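Local coordinates for protein 6-phosphogluconate dehydrogenase, NAD-binding (Geobacter metallireducens, PDB 3PEF) that binds NADP(H) and, as a beta-hydroxyacid dehydrogenase with succinic semialdehyde reductase activity, probably interconverts succinic semialdehyde and gamma-hydroxybutyrate, at residues 60-65 / 90-95; 116-121 / 136-141; 226-231 / 281-286. The protein carries 2 engineered substitutions. All blocks are in the same frame, centred on the assembly; numbering follows the deposited sequence.

Interaction 1: 60-65 / 90-95; sequences VTFAML and GYVDMS. With NAP (NADP nicotinamide-adenine-dinucleotide phosphate), chain I.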
loop_
_atom_site.group_PDB
_atom_site.type_symbol
_atom_site.label_atom_id
_atom_site.label_comp_id
_atom_site.label_asym_id
_atom_site.label_seq_id
_atom_site.Cartn_x
_atom_site.Cartn_y
_atom_site.Cartn_z
ATOM N N VAL A 60 -20.503 -10.905 -38.957
ATOM C CA VAL A 60 -19.573 -10.604 -37.879
ATOM C C VAL A 60 -20.110 -9.419 -37.092
ATOM O O VAL A 60 -20.481 -8.403 -37.687
ATOM C CB VAL A 60 -18.201 -10.195 -38.440
ATOM C CG1 VAL A 60 -17.273 -9.788 -37.309
ATOM C CG2 VAL A 60 -17.611 -11.338 -39.272
ATOM N N THR A 61 -20.149 -9.541 -35.766
ATOM C CA THR A 61 -20.642 -8.458 -34.905
ATOM C C THR A 61 -19.603 -8.099 -33.844
ATOM O O THR A 61 -19.041 -8.982 -33.187
ATOM C CB THR A 61 -21.973 -8.846 -34.205
ATOM O OG1 THR A 61 -22.990 -9.070 -35.196
ATOM C CG2 THR A 61 -22.424 -7.726 -33.262
ATOM N N PHE A 62 -19.342 -6.807 -33.682
ATOM C CA PHE A 62 -18.398 -6.332 -32.667
ATOM C C PHE A 62 -19.175 -5.847 -31.445
ATOM O O PHE A 62 -20.278 -5.321 -31.588
ATOM C CB PHE A 62 -17.544 -5.193 -33.227
ATOM C CG PHE A 62 -16.791 -5.556 -34.480
ATOM C CD1 PHE A 62 -15.638 -6.333 -34.412
ATOM C CD2 PHE A 62 -17.235 -5.121 -35.723
ATOM C CE1 PHE A 62 -14.945 -6.679 -35.573
ATOM C CE2 PHE A 62 -16.550 -5.458 -36.888
ATOM C CZ PHE A 62 -15.401 -6.243 -36.809
ATOM N N ALA A 63 -18.615 -6.027 -30.251
ATOM C CA ALA A 63 -19.241 -5.512 -29.028
ATOM C C ALA A 63 -18.236 -4.710 -28.224
ATOM O O ALA A 63 -17.072 -5.106 -28.105
ATOM C CB ALA A 63 -19.805 -6.643 -28.180
ATOM N N MET A 64 -18.689 -3.586 -27.674
ATOM C CA MET A 64 -17.825 -2.688 -26.906
ATOM C C MET A 64 -18.567 -2.218 -25.660
ATOM O O MET A 64 -19.094 -1.108 -25.618
ATOM C CB MET A 64 -17.376 -1.488 -27.771
ATOM C CG MET A 64 -16.187 -0.719 -27.190
ATOM S SD MET A 64 -14.821 -1.865 -26.816
ATOM C CE MET A 64 -13.419 -0.744 -26.870
ATOM N N LEU A 65 -18.601 -3.083 -24.651
ATOM C CA LEU A 65 -19.414 -2.897 -23.459
ATOM C C LEU A 65 -18.558 -2.571 -22.232
ATOM O O LEU A 65 -17.356 -2.823 -22.226
ATOM C CB LEU A 65 -20.229 -4.175 -23.218
ATOM C CG LEU A 65 -21.132 -4.472 -24.418
ATOM C CD1 LEU A 65 -21.744 -5.860 -24.350
ATOM C CD2 LEU A 65 -22.217 -3.382 -24.566
ATOM N N GLY A 90 -20.181 -14.776 -36.556
ATOM C CA GLY A 90 -19.142 -14.495 -35.578
ATOM C C GLY A 90 -19.473 -13.375 -34.603
ATOM O O GLY A 90 -20.161 -12.401 -34.950
ATOM N N TYR A 91 -18.991 -13.529 -33.372
ATOM C CA TYR A 91 -19.149 -12.521 -32.332
ATOM C C TYR A 91 -17.758 -12.126 -31.852
ATOM O O TYR A 91 -16.976 -12.970 -31.413
ATOM C CB TYR A 91 -19.969 -13.076 -31.168
ATOM C CG TYR A 91 -20.345 -12.054 -30.100
ATOM C CD1 TYR A 91 -20.000 -12.248 -28.761
ATOM C CD2 TYR A 91 -21.042 -10.896 -30.438
ATOM C CE1 TYR A 91 -20.364 -11.315 -27.770
ATOM C CE2 TYR A 91 -21.411 -9.967 -29.471
ATOM C CZ TYR A 91 -21.078 -10.179 -28.139
ATOM O OH TYR A 91 -21.447 -9.238 -27.197
ATOM N N VAL A 92 -17.443 -10.846 -31.961
ATOM C CA VAL A 92 -16.127 -10.351 -31.567
ATOM C C VAL A 92 -16.284 -9.390 -30.385
ATOM O O VAL A 92 -16.645 -8.225 -30.567
ATOM C CB VAL A 92 -15.436 -9.598 -32.726
ATOM C CG1 VAL A 92 -14.066 -9.090 -32.285
ATOM C CG2 VAL A 92 -15.309 -10.498 -33.970
ATOM N N ASP A 93 -16.054 -9.875 -29.174
ATOM C CA ASP A 93 -16.215 -9.017 -28.000
ATOM C C ASP A 93 -14.942 -8.230 -27.720
ATOM O O ASP A 93 -13.882 -8.809 -27.421
ATOM C CB ASP A 93 -16.648 -9.813 -26.756
ATOM C CG ASP A 93 -17.263 -8.913 -25.663
ATOM O OD1 ASP A 93 -17.125 -7.671 -25.735
ATOM O OD2 ASP A 93 -17.903 -9.447 -24.737
ATOM N N MET A 94 -15.055 -6.910 -27.820
ATOM C CA MET A 94 -13.903 -6.014 -27.654
ATOM C C MET A 94 -13.907 -5.302 -26.297
ATOM O O MET A 94 -13.049 -4.450 -26.006
ATOM C CB MET A 94 -13.828 -5.026 -28.819
ATOM C CG MET A 94 -13.912 -5.728 -30.173
ATOM S SD MET A 94 -13.801 -4.619 -31.605
ATOM C CE MET A 94 -12.071 -4.084 -31.552
ATOM N N SER A 95 -14.854 -5.693 -25.452
ATOM C CA SER A 95 -14.928 -5.176 -24.087
ATOM C C SER A 95 -13.711 -5.564 -23.253
ATOM O O SER A 95 -13.167 -6.651 -23.411
ATOM C CB SER A 95 -16.178 -5.719 -23.393
ATOM O OG SER A 95 -17.319 -5.593 -24.225
HETATM P PA NAP I . -18.829 3.937 -21.841
HETATM O O1A NAP I . -19.252 4.121 -20.435
HETATM O O2A NAP I . -18.872 5.153 -22.674
HETATM O O5B NAP I . -19.711 2.795 -22.535
HETATM C C5B NAP I . -20.119 1.665 -21.811
HETATM C C4B NAP I . -21.058 0.886 -22.714
HETATM O O4B NAP I . -21.460 -0.284 -22.033
HETATM C C3B NAP I . -22.328 1.678 -23.011
HETATM O O3B NAP I . -22.691 1.341 -24.330
HETATM C C2B NAP I . -23.326 1.075 -22.043
HETATM O O2B NAP I . -24.670 1.166 -22.439
HETATM C C1B NAP I . -22.864 -0.370 -22.072
HETATM N N9A NAP I . -23.408 -1.122 -20.932
HETATM C C8A NAP I . -23.055 -0.977 -19.613
HETATM N N7A NAP I . -23.793 -1.842 -18.881
HETATM C C5A NAP I . -24.612 -2.519 -19.710
HETATM C C6A NAP I . -25.544 -3.517 -19.476
HETATM N N6A NAP I . -25.757 -3.947 -18.239
HETATM N N1A NAP I . -26.249 -4.036 -20.528
HETATM C C2A NAP I . -26.018 -3.577 -21.814
HETATM N N3A NAP I . -25.079 -2.589 -22.042
HETATM C C4A NAP I . -24.385 -2.076 -21.004
HETATM O O3 NAP I . -17.341 3.375 -21.789
HETATM P PN NAP I . -16.316 3.058 -22.954
HETATM O O1N NAP I . -15.057 3.776 -22.700
HETATM O O2N NAP I . -16.955 3.185 -24.279
HETATM O O5D NAP I . -16.147 1.513 -22.529
HETATM C C5D NAP I . -16.362 0.422 -23.384
HETATM C C4D NAP I . -15.257 -0.591 -23.086
HETATM O O4D NAP I . -14.022 -0.195 -23.632
HETATM C C3D NAP I . -14.983 -0.712 -21.601
HETATM O O3D NAP I . -14.729 -2.082 -21.380
HETATM C C2D NAP I . -13.737 0.129 -21.372
HETATM O O2D NAP I . -13.015 -0.349 -20.271
HETATM C C1D NAP I . -12.999 -0.152 -22.656
HETATM N N1N NAP I . -11.986 0.828 -23.108
HETATM C C2N NAP I . -12.175 2.166 -22.925
HETATM C C3N NAP I . -11.239 3.080 -23.404
HETATM C C7N NAP I . -11.476 4.552 -23.246
HETATM O O7N NAP I . -10.363 5.374 -23.306
HETATM N N7N NAP I . -12.695 5.078 -23.033
HETATM C C4N NAP I . -10.097 2.634 -24.079
HETATM C C5N NAP I . -9.932 1.267 -24.285
HETATM C C6N NAP I . -10.889 0.370 -23.811
HETATM P P2B NAP I . -25.543 2.515 -22.166
HETATM O O1X NAP I . -26.998 2.072 -22.223
HETATM O O2X NAP I . -25.185 3.051 -20.818
HETATM O O3X NAP I . -25.228 3.544 -23.215
HETATM O O HOH W 1 -22.802 -11.618 -35.898
#
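Strands 60-63 and 90-93 run parallel, their axes 4.7 Å apart and inclined by 19°, and are laced by four backbone hydrogen bonds: Thr61 N to Gly90 O, Val92 N to Thr61 O, Ala63 N to Val92 O and Met94 N to Ala63 O. On the face carrying Val60, Phe62 and Val92, the Phe62 ring lies alongside Val92, CD1 reaching Val92 CB at 3.7 Å. Met94 adds a Met-aromatic contact, its SD 4.8 Å from the Phe62 ring centroid and 56° off the normal. With CG swung anti to the backbone N (chi1 -173°), Tyr91 stretches along the other face and sets its OH 3.2 Å from Ala63 CB. These are neighbouring strands of the Rossmann domain, and their C-terminal ends open onto the cofactor: Met64 CE lies 3.3 Å from O4D of NADP, and Leu65 is an NADP-binding residue. At the end of strand 90-93 an Asx turn begins, in which Asp93 OD1 accepts Ser95 N from above the carboxylate plane and uses its own syn lone pair for Ser95 OG, 2.6 Å from OD1. Ser95 OG in turn receives Leu65 N at 2.9 Å, so Asp93, one step behind Ser95, probably fixes the hydroxyl that holds Leu65 beside the cofactor. A leucine in place of Asp93 would probably leave Ser95 N and OG without their shared acceptor and let the hydroxyl turn away from Leu65 N.

Interaction 2: 116-121 / 136-141; sequences FLEAPV and LAAGDR. With EDO (1,2-ethanediol), chain N.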
loop_
_atom_site.group_PDB
_atom_site.type_symbol
_atom_site.label_atom_id
_atom_site.label_comp_id
_atom_site.label_asym_id
_atom_site.label_seq_id
_atom_site.Cartn_x
_atom_site.Cartn_y
_atom_site.Cartn_z
ATOM N N PHE A 116 -16.312 -17.300 -32.018
ATOM C CA PHE A 116 -16.005 -16.232 -31.071
ATOM C C PHE A 116 -14.544 -15.790 -31.040
ATOM O O PHE A 116 -13.640 -16.618 -31.124
ATOM C CB PHE A 116 -16.434 -16.623 -29.664
ATOM C CG PHE A 116 -16.139 -15.576 -28.642
ATOM C CD1 PHE A 116 -16.979 -14.491 -28.487
ATOM C CD2 PHE A 116 -15.004 -15.659 -27.851
ATOM C CE1 PHE A 116 -16.698 -13.517 -27.549
ATOM C CE2 PHE A 116 -14.727 -14.700 -26.909
ATOM C CZ PHE A 116 -15.578 -13.626 -26.754
ATOM N N LEU A 117 -14.341 -14.479 -30.890
ATOM C CA LEU A 117 -13.021 -13.844 -30.857
ATOM C C LEU A 117 -13.124 -12.760 -29.797
ATOM O O LEU A 117 -14.070 -11.979 -29.812
ATOM C CB LEU A 117 -12.755 -13.152 -32.201
ATOM C CG LEU A 117 -11.442 -13.048 -33.015
ATOM C CD1 LEU A 117 -11.251 -11.644 -33.593
ATOM C CD2 LEU A 117 -10.158 -13.543 -32.332
ATOM N N GLU A 118 -12.185 -12.690 -28.869
ATOM C CA GLU A 118 -12.126 -11.501 -28.018
ATOM C C GLU A 118 -11.142 -10.566 -28.666
ATOM O O GLU A 118 -10.154 -11.021 -29.219
ATOM C CB GLU A 118 -11.664 -11.825 -26.603
ATOM C CG GLU A 118 -10.230 -12.309 -26.512
ATOM C CD GLU A 118 -9.794 -12.540 -25.076
ATOM O OE1 GLU A 118 -8.705 -13.106 -24.861
ATOM O OE2 GLU A 118 -10.539 -12.155 -24.152
ATOM N N ALA A 119 -11.403 -9.264 -28.623
ATOM C CA ALA A 119 -10.412 -8.315 -29.124
ATOM C C ALA A 119 -10.469 -6.979 -28.405
ATOM O O ALA A 119 -10.876 -5.977 -28.989
ATOM C CB ALA A 119 -10.550 -8.141 -30.652
ATOM N N PRO A 120 -10.048 -6.955 -27.123
ATOM C CA PRO A 120 -9.994 -5.680 -26.399
ATOM C C PRO A 120 -8.935 -4.791 -27.037
ATOM O O PRO A 120 -8.084 -5.293 -27.784
ATOM C CB PRO A 120 -9.554 -6.098 -24.994
ATOM C CG PRO A 120 -8.707 -7.330 -25.237
ATOM C CD PRO A 120 -9.424 -8.052 -26.366
ATOM N N VAL A 121 -8.981 -3.494 -26.753
ATOM C CA VAL A 121 -8.116 -2.550 -27.447
ATOM C C VAL A 121 -7.307 -1.682 -26.499
ATOM O O VAL A 121 -7.680 -1.473 -25.340
ATOM C CB VAL A 121 -8.917 -1.613 -28.412
ATOM C CG1 VAL A 121 -9.823 -2.414 -29.292
ATOM C CG2 VAL A 121 -9.729 -0.577 -27.633
ATOM N N LEU A 136 -6.075 -6.269 -29.677
ATOM C CA LEU A 136 -5.441 -7.440 -29.070
ATOM C C LEU A 136 -6.352 -8.675 -29.155
ATOM O O LEU A 136 -7.016 -9.036 -28.189
ATOM C CB LEU A 136 -5.115 -7.131 -27.598
ATOM C CG LEU A 136 -4.429 -5.782 -27.355
ATOM C CD1 LEU A 136 -4.477 -5.361 -25.886
ATOM C CD2 LEU A 136 -2.978 -5.841 -27.880
ATOM N N ALA A 137 -6.391 -9.327 -30.310
ATOM C CA ALA A 137 -7.361 -10.396 -30.507
ATOM C C ALA A 137 -6.847 -11.725 -29.980
ATOM O O ALA A 137 -5.643 -11.954 -29.923
ATOM C CB ALA A 137 -7.740 -10.522 -31.992
ATOM N N ALA A 138 -7.775 -12.598 -29.607
ATOM C CA ALA A 138 -7.448 -13.948 -29.171
ATOM C C ALA A 138 -8.681 -14.810 -29.394
ATOM O O ALA A 138 -9.806 -14.376 -29.132
ATOM C CB ALA A 138 -7.031 -13.948 -27.695
ATOM N N GLY A 139 -8.478 -16.022 -29.896
ATOM C CA GLY A 139 -9.586 -16.893 -30.247
ATOM C C GLY A 139 -9.588 -17.343 -31.702
ATOM O O GLY A 139 -8.551 -17.379 -32.347
ATOM N N ASP A 140 -10.773 -17.670 -32.212
ATOM C CA ASP A 140 -10.955 -18.211 -33.560
ATOM C C ASP A 140 -10.199 -17.460 -34.665
ATOM O O ASP A 140 -10.475 -16.296 -34.950
ATOM C CB ASP A 140 -12.455 -18.276 -33.885
ATOM C CG ASP A 140 -12.755 -19.084 -35.141
ATOM O OD1 ASP A 140 -13.611 -19.995 -35.085
ATOM O OD2 ASP A 140 -12.152 -18.794 -36.189
ATOM N N ARG A 141 -9.267 -18.154 -35.308
ATOM C CA ARG A 141 -8.407 -17.553 -36.326
ATOM C C ARG A 141 -9.124 -17.227 -37.632
ATOM O O ARG A 141 -8.807 -16.230 -38.298
ATOM C CB ARG A 141 -7.197 -18.453 -36.596
ATOM C CG ARG A 141 -5.990 -18.107 -35.738
ATOM C CD ARG A 141 -4.855 -19.114 -35.907
ATOM N NE ARG A 141 -5.186 -20.410 -35.316
ATOM C CZ ARG A 141 -4.948 -20.739 -34.049
ATOM N NH1 ARG A 141 -4.371 -19.867 -33.232
ATOM N NH2 ARG A 141 -5.285 -21.941 -33.596
HETATM C C1 EDO N . -13.377 -19.373 -29.094
HETATM O O1 EDO N . -13.866 -19.346 -30.436
HETATM C C2 EDO N . -14.419 -19.954 -28.144
HETATM O O2 EDO N . -13.792 -20.136 -26.870
HETATM O O HOH W 2 -15.038 -19.863 -32.589
#
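Leu117 sends CD2 across the neighbouring strand, 3.3 Å from Ala138 O and also against Ala137 CB at 3.9 Å, with both side-chain torsions away from the staggered positions (chi1 -142°, chi2 -138°). Glu118 goes to the other face: CG sits between the backbone N and the carbonyl carbon (chi1 66°), and the chain then extends past Ala138, OE1 coming 3.4 Å from its CB. The carboxylate ends on Gly165 N and Ala168 N through OE1 and on Ser102 OG through OE2; three donors thus satisfy this buried group, consistent with its being ionised. Strands 115-122 and 133-139 form the antiparallel pairing of an otherwise parallel Rossmann-type sheet; Glu118 and Ala138 make the hydrogen-bonded pair, exchanging two N-H...O bonds. Further along, Leu136 N bonds to Pro120 O at 2.9 Å, while Pro120 CD rests 3.2 Å from Leu136 O. At the opposite end Asp140 N reaches Phe116 O, and Asp140 OD2 bonds to Leu143 N, capping helix 141-154. A water bridges Asp140 OD1, Phe116 N and O1 of an ethanediol, probably from the crystallisation liquor; that O1 donates to Phe116 O at 2.8 Å.

Interaction 3: 226-231 / 281-286; sequences RNFAPA and IFKTYE. Engineered in segment 281-286: Tyr285 (natural residue Ile). With NAP (NADP nicotinamide-adenine-dinucleotide phosphate), chain I.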
loop_
_atom_site.group_PDB
_atom_site.type_symbol
_atom_site.label_atom_id
_atom_site.label_comp_id
_atom_site.label_asym_id
_atom_site.label_seq_id
_atom_site.Cartn_x
_atom_site.Cartn_y
_atom_site.Cartn_z
ATOM N N ARG A 226 -7.032 21.810 -15.358
ATOM C CA ARG A 226 -8.169 21.311 -14.601
ATOM C C ARG A 226 -9.325 20.934 -15.537
ATOM O O ARG A 226 -10.496 21.107 -15.202
ATOM C CB ARG A 226 -8.630 22.357 -13.573
ATOM C CG ARG A 226 -7.559 22.771 -12.552
ATOM C CD ARG A 226 -7.402 21.757 -11.414
ATOM N NE ARG A 226 -5.993 21.456 -11.147
ATOM C CZ ARG A 226 -5.208 22.151 -10.325
ATOM N NH1 ARG A 226 -5.683 23.199 -9.670
ATOM N NH2 ARG A 226 -3.943 21.802 -10.160
ATOM N N ASN A 227 -8.990 20.417 -16.712
ATOM C CA ASN A 227 -9.987 19.885 -17.641
ATOM C C ASN A 227 -10.002 18.355 -17.533
ATOM O O ASN A 227 -9.024 17.685 -17.878
ATOM C CB ASN A 227 -9.659 20.338 -19.072
ATOM C CG ASN A 227 -10.556 19.694 -20.118
ATOM O OD1 ASN A 227 -11.491 18.957 -19.799
ATOM N ND2 ASN A 227 -10.275 19.978 -21.380
ATOM N N PHE A 228 -11.103 17.803 -17.037
ATOM C CA PHE A 228 -11.184 16.364 -16.806
ATOM C C PHE A 228 -12.335 15.743 -17.586
ATOM O O PHE A 228 -12.932 14.752 -17.153
ATOM C CB PHE A 228 -11.326 16.079 -15.309
ATOM C CG PHE A 228 -10.153 16.549 -14.498
ATOM C CD1 PHE A 228 -8.950 15.855 -14.535
ATOM C CD2 PHE A 228 -10.246 17.689 -13.715
ATOM C CE1 PHE A 228 -7.867 16.283 -13.803
ATOM C CE2 PHE A 228 -9.166 18.129 -12.983
ATOM C CZ PHE A 228 -7.972 17.419 -13.021
ATOM N N ALA A 229 -12.666 16.343 -18.729
ATOM C CA ALA A 229 -13.693 15.766 -19.597
ATOM C C ALA A 229 -13.275 14.333 -19.919
ATOM O O ALA A 229 -12.101 14.076 -20.215
ATOM C CB ALA A 229 -13.853 16.586 -20.877
ATOM N N PRO A 230 -14.228 13.390 -19.848
ATOM C CA PRO A 230 -13.901 11.960 -19.919
ATOM C C PRO A 230 -13.412 11.491 -21.290
ATOM O O PRO A 230 -14.102 11.643 -22.280
ATOM C CB PRO A 230 -15.229 11.279 -19.575
ATOM C CG PRO A 230 -16.283 12.311 -19.948
ATOM C CD PRO A 230 -15.665 13.625 -19.610
ATOM N N ALA A 231 -12.216 10.923 -21.338
ATOM C CA ALA A 231 -11.780 10.172 -22.517
ATOM C C ALA A 231 -11.791 8.695 -22.133
ATOM O O ALA A 231 -12.383 7.863 -22.814
ATOM C CB ALA A 231 -10.386 10.610 -22.969
ATOM N N ILE A 281 -8.212 11.424 -10.893
ATOM C CA ILE A 281 -7.648 10.939 -9.637
ATOM C C ILE A 281 -6.762 12.026 -9.013
ATOM O O ILE A 281 -6.606 12.093 -7.789
ATOM C CB ILE A 281 -6.867 9.597 -9.810
ATOM C CG1 ILE A 281 -6.521 9.003 -8.446
ATOM C CG2 ILE A 281 -5.651 9.786 -10.700
ATOM C CD1 ILE A 281 -5.653 7.738 -8.478
ATOM N N PHE A 282 -6.194 12.895 -9.844
ATOM C CA PHE A 282 -5.397 14.013 -9.333
ATOM C C PHE A 282 -6.119 14.847 -8.274
ATOM O O PHE A 282 -5.488 15.388 -7.360
ATOM C CB PHE A 282 -4.972 14.947 -10.467
ATOM C CG PHE A 282 -4.254 16.185 -9.992
ATOM C CD1 PHE A 282 -2.891 16.146 -9.692
ATOM C CD2 PHE A 282 -4.930 17.389 -9.853
ATOM C CE1 PHE A 282 -2.215 17.291 -9.259
ATOM C CE2 PHE A 282 -4.262 18.541 -9.421
ATOM C CZ PHE A 282 -2.903 18.491 -9.124
ATOM N N LYS A 283 -7.435 14.972 -8.411
ATOM C CA LYS A 283 -8.213 15.844 -7.527
ATOM C C LYS A 283 -8.359 15.302 -6.111
ATOM O O LYS A 283 -8.653 16.053 -5.183
ATOM C CB LYS A 283 -9.586 16.171 -8.140
ATOM C CG LYS A 283 -9.494 17.147 -9.297
ATOM C CD LYS A 283 -10.870 17.661 -9.721
ATOM C CE LYS A 283 -11.668 16.610 -10.483
ATOM N NZ LYS A 283 -13.086 17.040 -10.656
ATOM N N THR A 284 -8.146 13.999 -5.941
ATOM C CA THR A 284 -8.136 13.415 -4.609
ATOM C C THR A 284 -6.818 13.723 -3.892
ATOM O O THR A 284 -6.717 13.551 -2.679
ATOM C CB THR A 284 -8.301 11.886 -4.670
ATOM O OG1 THR A 284 -7.131 11.306 -5.264
ATOM C CG2 THR A 284 -9.515 11.507 -5.495
ATOM N N TYR A 285 -5.805 14.160 -4.640
ATOM C CA TYR A 285 -4.480 14.401 -4.052
ATOM C C TYR A 285 -4.304 15.830 -3.552
ATOM O O TYR A 285 -3.286 16.161 -2.938
ATOM C CB TYR A 285 -3.359 14.075 -5.040
ATOM C CG TYR A 285 -3.100 12.599 -5.242
ATOM C CD1 TYR A 285 -2.899 11.752 -4.157
ATOM C CD2 TYR A 285 -3.039 12.056 -6.517
ATOM C CE1 TYR A 285 -2.657 10.397 -4.340
ATOM C CE2 TYR A 285 -2.796 10.711 -6.715
ATOM C CZ TYR A 285 -2.607 9.882 -5.625
ATOM O OH TYR A 285 -2.359 8.535 -5.828
ATOM N N GLU A 286 -5.293 16.677 -3.808
ATOM C CA GLU A 286 -5.181 18.076 -3.418
ATOM C C GLU A 286 -6.497 18.688 -2.914
ATOM O O GLU A 286 -7.005 19.657 -3.486
ATOM C CB GLU A 286 -4.617 18.886 -4.582
ATOM C CG GLU A 286 -5.400 18.727 -5.859
ATOM C CD GLU A 286 -5.531 20.034 -6.606
ATOM O OE1 GLU A 286 -6.635 20.309 -7.129
ATOM O OE2 GLU A 286 -4.535 20.791 -6.653
HETATM P PA NAP I . -18.829 3.937 -21.841
HETATM O O1A NAP I . -19.252 4.121 -20.435
HETATM O O2A NAP I . -18.872 5.153 -22.674
HETATM O O5B NAP I . -19.711 2.795 -22.535
HETATM C C5B NAP I . -20.119 1.665 -21.811
HETATM C C4B NAP I . -21.058 0.886 -22.714
HETATM O O4B NAP I . -21.460 -0.284 -22.033
HETATM C C3B NAP I . -22.328 1.678 -23.011
HETATM O O3B NAP I . -22.691 1.341 -24.330
HETATM C C2B NAP I . -23.326 1.075 -22.043
HETATM O O2B NAP I . -24.670 1.166 -22.439
HETATM C C1B NAP I . -22.864 -0.370 -22.072
HETATM N N9A NAP I . -23.408 -1.122 -20.932
HETATM C C8A NAP I . -23.055 -0.977 -19.613
HETATM N N7A NAP I . -23.793 -1.842 -18.881
HETATM C C5A NAP I . -24.612 -2.519 -19.710
HETATM C C6A NAP I . -25.544 -3.517 -19.476
HETATM N N6A NAP I . -25.757 -3.947 -18.239
HETATM N N1A NAP I . -26.249 -4.036 -20.528
HETATM C C2A NAP I . -26.018 -3.577 -21.814
HETATM N N3A NAP I . -25.079 -2.589 -22.042
HETATM C C4A NAP I . -24.385 -2.076 -21.004
HETATM O O3 NAP I . -17.341 3.375 -21.789
HETATM P PN NAP I . -16.316 3.058 -22.954
HETATM O O1N NAP I . -15.057 3.776 -22.700
HETATM O O2N NAP I . -16.955 3.185 -24.279
HETATM O O5D NAP I . -16.147 1.513 -22.529
HETATM C C5D NAP I . -16.362 0.422 -23.384
HETATM C C4D NAP I . -15.257 -0.591 -23.086
HETATM O O4D NAP I . -14.022 -0.195 -23.632
HETATM C C3D NAP I . -14.983 -0.712 -21.601
HETATM O O3D NAP I . -14.729 -2.082 -21.380
HETATM C C2D NAP I . -13.737 0.129 -21.372
HETATM O O2D NAP I . -13.015 -0.349 -20.271
HETATM C C1D NAP I . -12.999 -0.152 -22.656
HETATM N N1N NAP I . -11.986 0.828 -23.108
HETATM C C2N NAP I . -12.175 2.166 -22.925
HETATM C C3N NAP I . -11.239 3.080 -23.404
HETATM C C7N NAP I . -11.476 4.552 -23.246
HETATM O O7N NAP I . -10.363 5.374 -23.306
HETATM N N7N NAP I . -12.695 5.078 -23.033
HETATM C C4N NAP I . -10.097 2.634 -24.079
HETATM C C5N NAP I . -9.932 1.267 -24.285
HETATM C C6N NAP I . -10.889 0.370 -23.811
HETATM P P2B NAP I . -25.543 2.515 -22.166
HETATM O O1X NAP I . -26.998 2.072 -22.223
HETATM O O2X NAP I . -25.185 3.051 -20.818
HETATM O O3X NAP I . -25.228 3.544 -23.215
#
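The Arg226 guanidinium has the Glu286 carboxylate over one face, OE1 standing 3.9 Å above the plane at its centre, and the two planes are turned 63° apart. The ring of Phe282 meets the same guanidinium obliquely, with planes 24° apart and Arg226 NH2 3.4 Å from Phe282 CE2. The Lys283 methylenes approach the Phe228 ring obliquely, the two side chains running antiparallel: CD lies 3.7 Å from Phe228 CE2, and CE is equally near CD2. The bend of Lys283 at chi3 (-74°) lets the methylenes follow the ring while NZ goes on to a salt bridge with Glu276. Phe228 CZ also approaches Phe282 CD2 loosely, at 4.4 Å. The contact joins the loop after helix 214-224, which leaves that helix through a Schellman motif at Arg226, to the C-terminal part of the chain in the helical domain. Asn227 OD1 takes Ala229 N in an Asx turn, and the loop then runs to Ala231, whose O accepts the nicotinamide amide N7N of NADP at 2.8 Å. No hydrogen bond spans the two segments. The Arg226 NH2 to Glu286 OE2 salt bridge is long, the oxygen lies off the guanidinium plane, so no N-H points at it, and Glu286 is poorly ordered; the attraction is therefore likely to be electrostatic and weakly directional, with Glu193 giving Arg226 a second anionic partner.

In the fold
The three contacts follow one another along the chain without overlapping. Interactions 1 and 2, with centres about 9 Å apart, belong to a single sheet in the N-terminal NAD-binding domain: strands 90-93 and 115-122 are neighbours, so 60-63, 90-93, 115-122 and 133-139 stand in that order, and probable backbone hydrogen bonds between Asp93 and both Leu117 and Ala119 join the two contacts. Interaction 3 lies on the opposite side of the chain's centre, in the C-terminal helical domain, its centre about 30 Å from that of interaction 1 and 32 Å from that of interaction 2. NADP spans the gap, touched by both 60-65 and 226-231, consistent with a cofactor site formed between the two domains.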